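Local coordinates for bifunctional protein PutA (Bdellovibrio bacteriovorus, PDB 5UR2) that probably oxidises proline to glutamate in two steps, a flavin-dependent proline dehydrogenase reaction followed by NAD-dependent oxidation of glutamate semialdehyde, at residues K630-N642 and I705-T717. Numbering follows the deposited sequence.
Sequences KSRGVTAVIAPWN and IVNHKYTTTIAFT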
loop_
_atom_site.group_PDB
_atom_site.type_symbol
_atom_site.label_atom_id
_atom_site.label_comp_id
_atom_site.label_asym_id
_atom_site.label_seq_id
_atom_site.Cartn_x
_atom_site.Cartn_y
_atom_site.Cartn_z
ATOM N N LYS B 630 4.500 -11.362 -7.644
ATOM C CA LYS B 630 4.501 -12.690 -8.246
ATOM C C LYS B 630 3.789 -13.681 -7.328
ATOM O O LYS B 630 3.780 -13.517 -6.108
ATOM C CB LYS B 630 5.934 -13.206 -8.474
ATOM C CG LYS B 630 6.794 -12.431 -9.504
ATOM C CD LYS B 630 8.250 -12.940 -9.398
ATOM C CE LYS B 630 9.206 -12.385 -10.478
ATOM N NZ LYS B 630 8.811 -12.773 -11.854
ATOM N N SER B 631 3.221 -14.735 -7.916
ATOM C CA SER B 631 2.705 -15.832 -7.116
ATOM C C SER B 631 3.866 -16.645 -6.539
ATOM O O SER B 631 5.014 -16.510 -6.960
ATOM C CB SER B 631 1.794 -16.716 -7.958
ATOM O OG SER B 631 2.488 -17.194 -9.084
ATOM N N ARG B 632 3.560 -17.506 -5.566
ATOM C CA ARG B 632 4.581 -18.322 -4.891
ATOM C C ARG B 632 4.587 -19.795 -5.295
ATOM O O ARG B 632 5.661 -20.375 -5.450
ATOM C CB ARG B 632 4.425 -18.229 -3.363
ATOM C CG ARG B 632 4.459 -16.816 -2.795
ATOM C CD ARG B 632 4.667 -16.781 -1.263
ATOM N NE ARG B 632 6.075 -16.981 -0.897
ATOM C CZ ARG B 632 6.547 -18.030 -0.229
ATOM N NH1 ARG B 632 5.727 -18.986 0.180
ATOM N NH2 ARG B 632 7.847 -18.118 0.043
ATOM N N GLY B 633 3.438 -20.440 -5.449
ATOM C CA GLY B 633 3.423 -21.866 -5.798
ATOM C C GLY B 633 2.212 -22.557 -5.187
ATOM O O GLY B 633 1.171 -21.938 -5.000
ATOM N N VAL B 634 2.377 -23.842 -4.857
ATOM C CA VAL B 634 1.274 -24.614 -4.296
ATOM C C VAL B 634 1.023 -24.164 -2.865
ATOM O O VAL B 634 1.955 -24.084 -2.052
ATOM C CB VAL B 634 1.565 -26.122 -4.358
ATOM C CG1 VAL B 634 0.479 -26.884 -3.619
ATOM C CG2 VAL B 634 1.641 -26.615 -5.828
ATOM N N THR B 635 -0.237 -23.865 -2.550
ATOM C CA THR B 635 -0.622 -23.397 -1.224
ATOM C C THR B 635 -1.439 -24.462 -0.517
ATOM O O THR B 635 -2.459 -24.905 -1.043
ATOM C CB THR B 635 -1.419 -22.097 -1.324
ATOM O OG1 THR B 635 -0.566 -21.086 -1.866
ATOM C CG2 THR B 635 -1.935 -21.654 0.046
ATOM N N ALA B 636 -1.004 -24.844 0.678
ATOM C CA ALA B 636 -1.748 -25.771 1.519
ATOM C C ALA B 636 -2.699 -24.970 2.396
ATOM O O ALA B 636 -2.268 -24.057 3.101
ATOM C CB ALA B 636 -0.800 -26.605 2.378
ATOM N N VAL B 637 -3.988 -25.301 2.338
ATOM C CA VAL B 637 -5.031 -24.607 3.088
ATOM C C VAL B 637 -5.622 -25.582 4.107
ATOM O O VAL B 637 -6.226 -26.601 3.739
ATOM C CB VAL B 637 -6.111 -24.051 2.150
ATOM C CG1 VAL B 637 -7.314 -23.558 2.946
ATOM C CG2 VAL B 637 -5.520 -22.921 1.300
ATOM N N ILE B 638 -5.449 -25.271 5.383
ATOM C CA ILE B 638 -5.919 -26.107 6.483
ATOM C C ILE B 638 -6.881 -25.249 7.299
ATOM O O ILE B 638 -6.464 -24.380 8.078
ATOM C CB ILE B 638 -4.754 -26.650 7.318
ATOM C CG1 ILE B 638 -3.819 -27.425 6.388
ATOM C CG2 ILE B 638 -5.225 -27.533 8.497
ATOM C CD1 ILE B 638 -2.824 -28.280 7.117
ATOM N N ALA B 639 -8.184 -25.490 7.111
ATOM C CA ALA B 639 -9.221 -24.559 7.519
ATOM C C ALA B 639 -9.998 -25.095 8.714
ATOM O O ALA B 639 -10.096 -26.309 8.911
ATOM C CB ALA B 639 -10.198 -24.273 6.369
ATOM N N PRO B 640 -10.567 -24.218 9.519
ATOM C CA PRO B 640 -11.317 -24.671 10.701
ATOM C C PRO B 640 -12.774 -24.974 10.378
ATOM O O PRO B 640 -13.202 -24.849 9.224
ATOM C CB PRO B 640 -11.193 -23.481 11.656
ATOM C CG PRO B 640 -11.252 -22.306 10.718
ATOM C CD PRO B 640 -10.494 -22.753 9.444
ATOM N N TRP B 641 -13.535 -25.401 11.391
ATOM C CA TRP B 641 -14.949 -25.721 11.224
ATOM C C TRP B 641 -15.886 -24.612 11.687
ATOM O O TRP B 641 -17.075 -24.660 11.353
ATOM C CB TRP B 641 -15.300 -27.015 11.981
ATOM C CG TRP B 641 -14.760 -27.019 13.376
ATOM C CD1 TRP B 641 -13.590 -27.591 13.810
ATOM C CD2 TRP B 641 -15.347 -26.381 14.524
ATOM N NE1 TRP B 641 -13.426 -27.364 15.163
ATOM C CE2 TRP B 641 -14.481 -26.614 15.619
ATOM C CE3 TRP B 641 -16.511 -25.625 14.729
ATOM C CZ2 TRP B 641 -14.747 -26.121 16.894
ATOM C CZ3 TRP B 641 -16.778 -25.140 15.995
ATOM C CH2 TRP B 641 -15.896 -25.389 17.065
ATOM N N ASN B 642 -15.409 -23.633 12.471
ATOM C CA ASN B 642 -16.361 -22.742 13.140
ATOM C C ASN B 642 -16.909 -21.651 12.225
ATOM O O ASN B 642 -17.998 -21.128 12.483
ATOM C CB ASN B 642 -15.747 -22.133 14.398
ATOM C CG ASN B 642 -14.647 -21.150 14.100
ATOM O OD1 ASN B 642 -13.916 -21.285 13.119
ATOM N ND2 ASN B 642 -14.497 -20.163 14.976
ATOM N N ILE B 705 0.613 -32.528 3.475
ATOM C CA ILE B 705 0.738 -31.386 2.573
ATOM C C ILE B 705 1.505 -30.250 3.249
ATOM O O ILE B 705 2.169 -29.466 2.569
ATOM C CB ILE B 705 -0.631 -30.913 2.044
ATOM C CG1 ILE B 705 -1.530 -30.391 3.166
ATOM C CG2 ILE B 705 -1.323 -32.018 1.236
ATOM C CD1 ILE B 705 -2.876 -29.873 2.640
ATOM N N VAL B 706 1.466 -30.162 4.580
ATOM C CA VAL B 706 2.325 -29.207 5.279
ATOM C C VAL B 706 3.789 -29.534 5.021
ATOM O O VAL B 706 4.606 -28.638 4.776
ATOM C CB VAL B 706 2.008 -29.184 6.788
ATOM C CG1 VAL B 706 3.181 -28.600 7.588
ATOM C CG2 VAL B 706 0.750 -28.366 7.057
ATOM N N ASN B 707 4.139 -30.825 5.051
ATOM C CA ASN B 707 5.528 -31.250 4.963
ATOM C C ASN B 707 6.055 -31.349 3.541
ATOM O O ASN B 707 7.270 -31.421 3.371
ATOM C CB ASN B 707 5.725 -32.620 5.637
ATOM C CG ASN B 707 5.624 -32.543 7.156
ATOM O OD1 ASN B 707 5.964 -31.524 7.755
ATOM N ND2 ASN B 707 5.242 -33.648 7.785
ATOM N N HIS B 708 5.193 -31.339 2.527
ATOM C CA HIS B 708 5.628 -31.662 1.174
ATOM C C HIS B 708 6.604 -30.622 0.614
ATOM O O HIS B 708 6.521 -29.430 0.913
ATOM C CB HIS B 708 4.416 -31.765 0.250
ATOM C CG HIS B 708 4.691 -32.505 -1.017
ATOM N ND1 HIS B 708 5.298 -31.913 -2.103
ATOM C CD2 HIS B 708 4.453 -33.792 -1.370
ATOM C CE1 HIS B 708 5.428 -32.806 -3.070
ATOM N NE2 HIS B 708 4.922 -33.953 -2.652
ATOM N N LYS B 709 7.508 -31.086 -0.256
ATOM C CA LYS B 709 8.536 -30.207 -0.808
ATOM C C LYS B 709 7.968 -29.170 -1.777
ATOM O O LYS B 709 8.597 -28.130 -1.976
ATOM C CB LYS B 709 9.620 -31.035 -1.514
ATOM C CG LYS B 709 9.104 -31.753 -2.755
ATOM C CD LYS B 709 10.155 -32.634 -3.421
ATOM C CE LYS B 709 9.556 -33.299 -4.655
ATOM N NZ LYS B 709 10.411 -34.389 -5.192
ATOM N N TYR B 710 6.801 -29.416 -2.378
ATOM C CA TYR B 710 6.245 -28.432 -3.294
ATOM C C TYR B 710 5.479 -27.330 -2.578
ATOM O O TYR B 710 5.249 -26.275 -3.171
ATOM C CB TYR B 710 5.282 -29.077 -4.291
ATOM C CG TYR B 710 5.878 -29.995 -5.328
ATOM C CD1 TYR B 710 7.232 -29.975 -5.635
ATOM C CD2 TYR B 710 5.060 -30.886 -6.014
ATOM C CE1 TYR B 710 7.754 -30.841 -6.601
ATOM C CE2 TYR B 710 5.564 -31.741 -6.966
ATOM C CZ TYR B 710 6.899 -31.723 -7.260
ATOM O OH TYR B 710 7.351 -32.590 -8.225
ATOM N N THR B 711 5.054 -27.554 -1.340
ATOM C CA THR B 711 4.244 -26.572 -0.628
ATOM C C THR B 711 5.075 -25.339 -0.290
ATOM O O THR B 711 6.055 -25.430 0.452
ATOM C CB THR B 711 3.679 -27.194 0.646
ATOM O OG1 THR B 711 2.838 -28.293 0.292
ATOM C CG2 THR B 711 2.890 -26.168 1.443
ATOM N N THR B 712 4.678 -24.184 -0.820
ATOM C CA THR B 712 5.384 -22.935 -0.570
ATOM C C THR B 712 4.752 -22.109 0.535
ATOM O O THR B 712 5.460 -21.406 1.255
ATOM C CB THR B 712 5.429 -22.085 -1.842
ATOM O OG1 THR B 712 4.096 -21.771 -2.258
ATOM C CG2 THR B 712 6.104 -22.866 -2.948
ATOM N N THR B 713 3.440 -22.197 0.685
ATOM C CA THR B 713 2.691 -21.360 1.598
ATOM C C THR B 713 1.680 -22.228 2.329
ATOM O O THR B 713 1.016 -23.068 1.709
ATOM C CB THR B 713 2.000 -20.246 0.798
ATOM O OG1 THR B 713 2.996 -19.574 0.017
ATOM C CG2 THR B 713 1.267 -19.257 1.703
ATOM N N ILE B 714 1.572 -22.038 3.643
ATOM C CA ILE B 714 0.611 -22.772 4.468
ATOM C C ILE B 714 -0.306 -21.762 5.146
ATOM O O ILE B 714 0.168 -20.908 5.905
ATOM C CB ILE B 714 1.316 -23.652 5.515
ATOM C CG1 ILE B 714 2.233 -24.672 4.819
ATOM C CG2 ILE B 714 0.285 -24.337 6.385
ATOM C CD1 ILE B 714 3.350 -25.239 5.720
ATOM N N ALA B 715 -1.611 -21.854 4.881
ATOM C CA ALA B 715 -2.610 -21.056 5.587
ATOM C C ALA B 715 -3.356 -21.985 6.533
ATOM O O ALA B 715 -4.017 -22.933 6.090
ATOM C CB ALA B 715 -3.571 -20.366 4.616
ATOM N N PHE B 716 -3.209 -21.742 7.828
ATOM C CA PHE B 716 -3.806 -22.566 8.866
ATOM C C PHE B 716 -4.473 -21.675 9.887
ATOM O O PHE B 716 -3.853 -20.741 10.399
ATOM C CB PHE B 716 -2.784 -23.455 9.589
ATOM C CG PHE B 716 -3.289 -23.981 10.907
ATOM C CD1 PHE B 716 -4.135 -25.082 10.957
ATOM C CD2 PHE B 716 -2.946 -23.344 12.099
ATOM C CE1 PHE B 716 -4.617 -25.560 12.172
ATOM C CE2 PHE B 716 -3.425 -23.803 13.318
ATOM C CZ PHE B 716 -4.261 -24.919 13.357
ATOM N N THR B 717 -5.725 -21.975 10.190
ATOM C CA THR B 717 -6.432 -21.326 11.281
ATOM C C THR B 717 -7.025 -22.392 12.184
ATOM O O THR B 717 -7.768 -23.261 11.719
ATOM C CB THR B 717 -7.505 -20.381 10.756
ATOM O OG1 THR B 717 -6.859 -19.272 10.119
ATOM C CG2 THR B 717 -8.388 -19.900 11.896
HETATM O O HOH W 1 4.978 -25.126 -5.546
#
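Ala636 and Ile638 tie strand 634-638 to strand 711-717 through the alternating ladder of a parallel pair. Ala636 N donates to Thr713 O and Ala636 O accepts from Ala715 N; Ile638 repeats the pattern with Ala715 O, at 2.8 Å from Ile638 N, and Thr717 N. Nearer Arg632, Thr712 N reaches Val634 O at 3.0 Å, and a water bridges Val634 N to Tyr710 O.

Polar side chains secure this same region. Arg632, bent at chi3 (79°), brings NH1 to 2.7 Å from Thr712 O and 2.8 Å from Thr713 OG1. Both acceptors lie in the guanidinium plane, but NH1 sits above the Thr712 carbonyl plane, and that bond is the more bent of the two. A salt bridge from Arg632 NE to Glu966 and a hydrogen bond from NH2 to Val740 O further fix the group's rotation. Thr711 OG1 donates to Ile705 O, joining the end of helix 698-707 to the strand.

Apolar contacts fill the face carrying Ala636 and Ile638. Ala636 CB meets Ile705 CD1 at 3.9 Å and Thr711 CG2 at 3.8 Å. Ile638 uses two branches: with CG1 beside its backbone N (chi1 -57°), Ile638 CD1 reaches Val706 CG2, while Ile638 CG2 meets the edge of the Phe716 ring, 3.6 Å from Phe716 CD1.

Beyond the strand, Pro640 packs its ring carbons on Thr717, with Pro640 CB 3.4 Å from Thr717 O.

Helix 698-707 leads into strand 711-717, which lies parallel to 634-638 in the Rossmann-type NAD-binding fold of aldehyde dehydrogenases; the C-terminal end of strand 711-717 brings the Thr717 side chain close to those of Glu746 and Cys780, the predicted active-site residues.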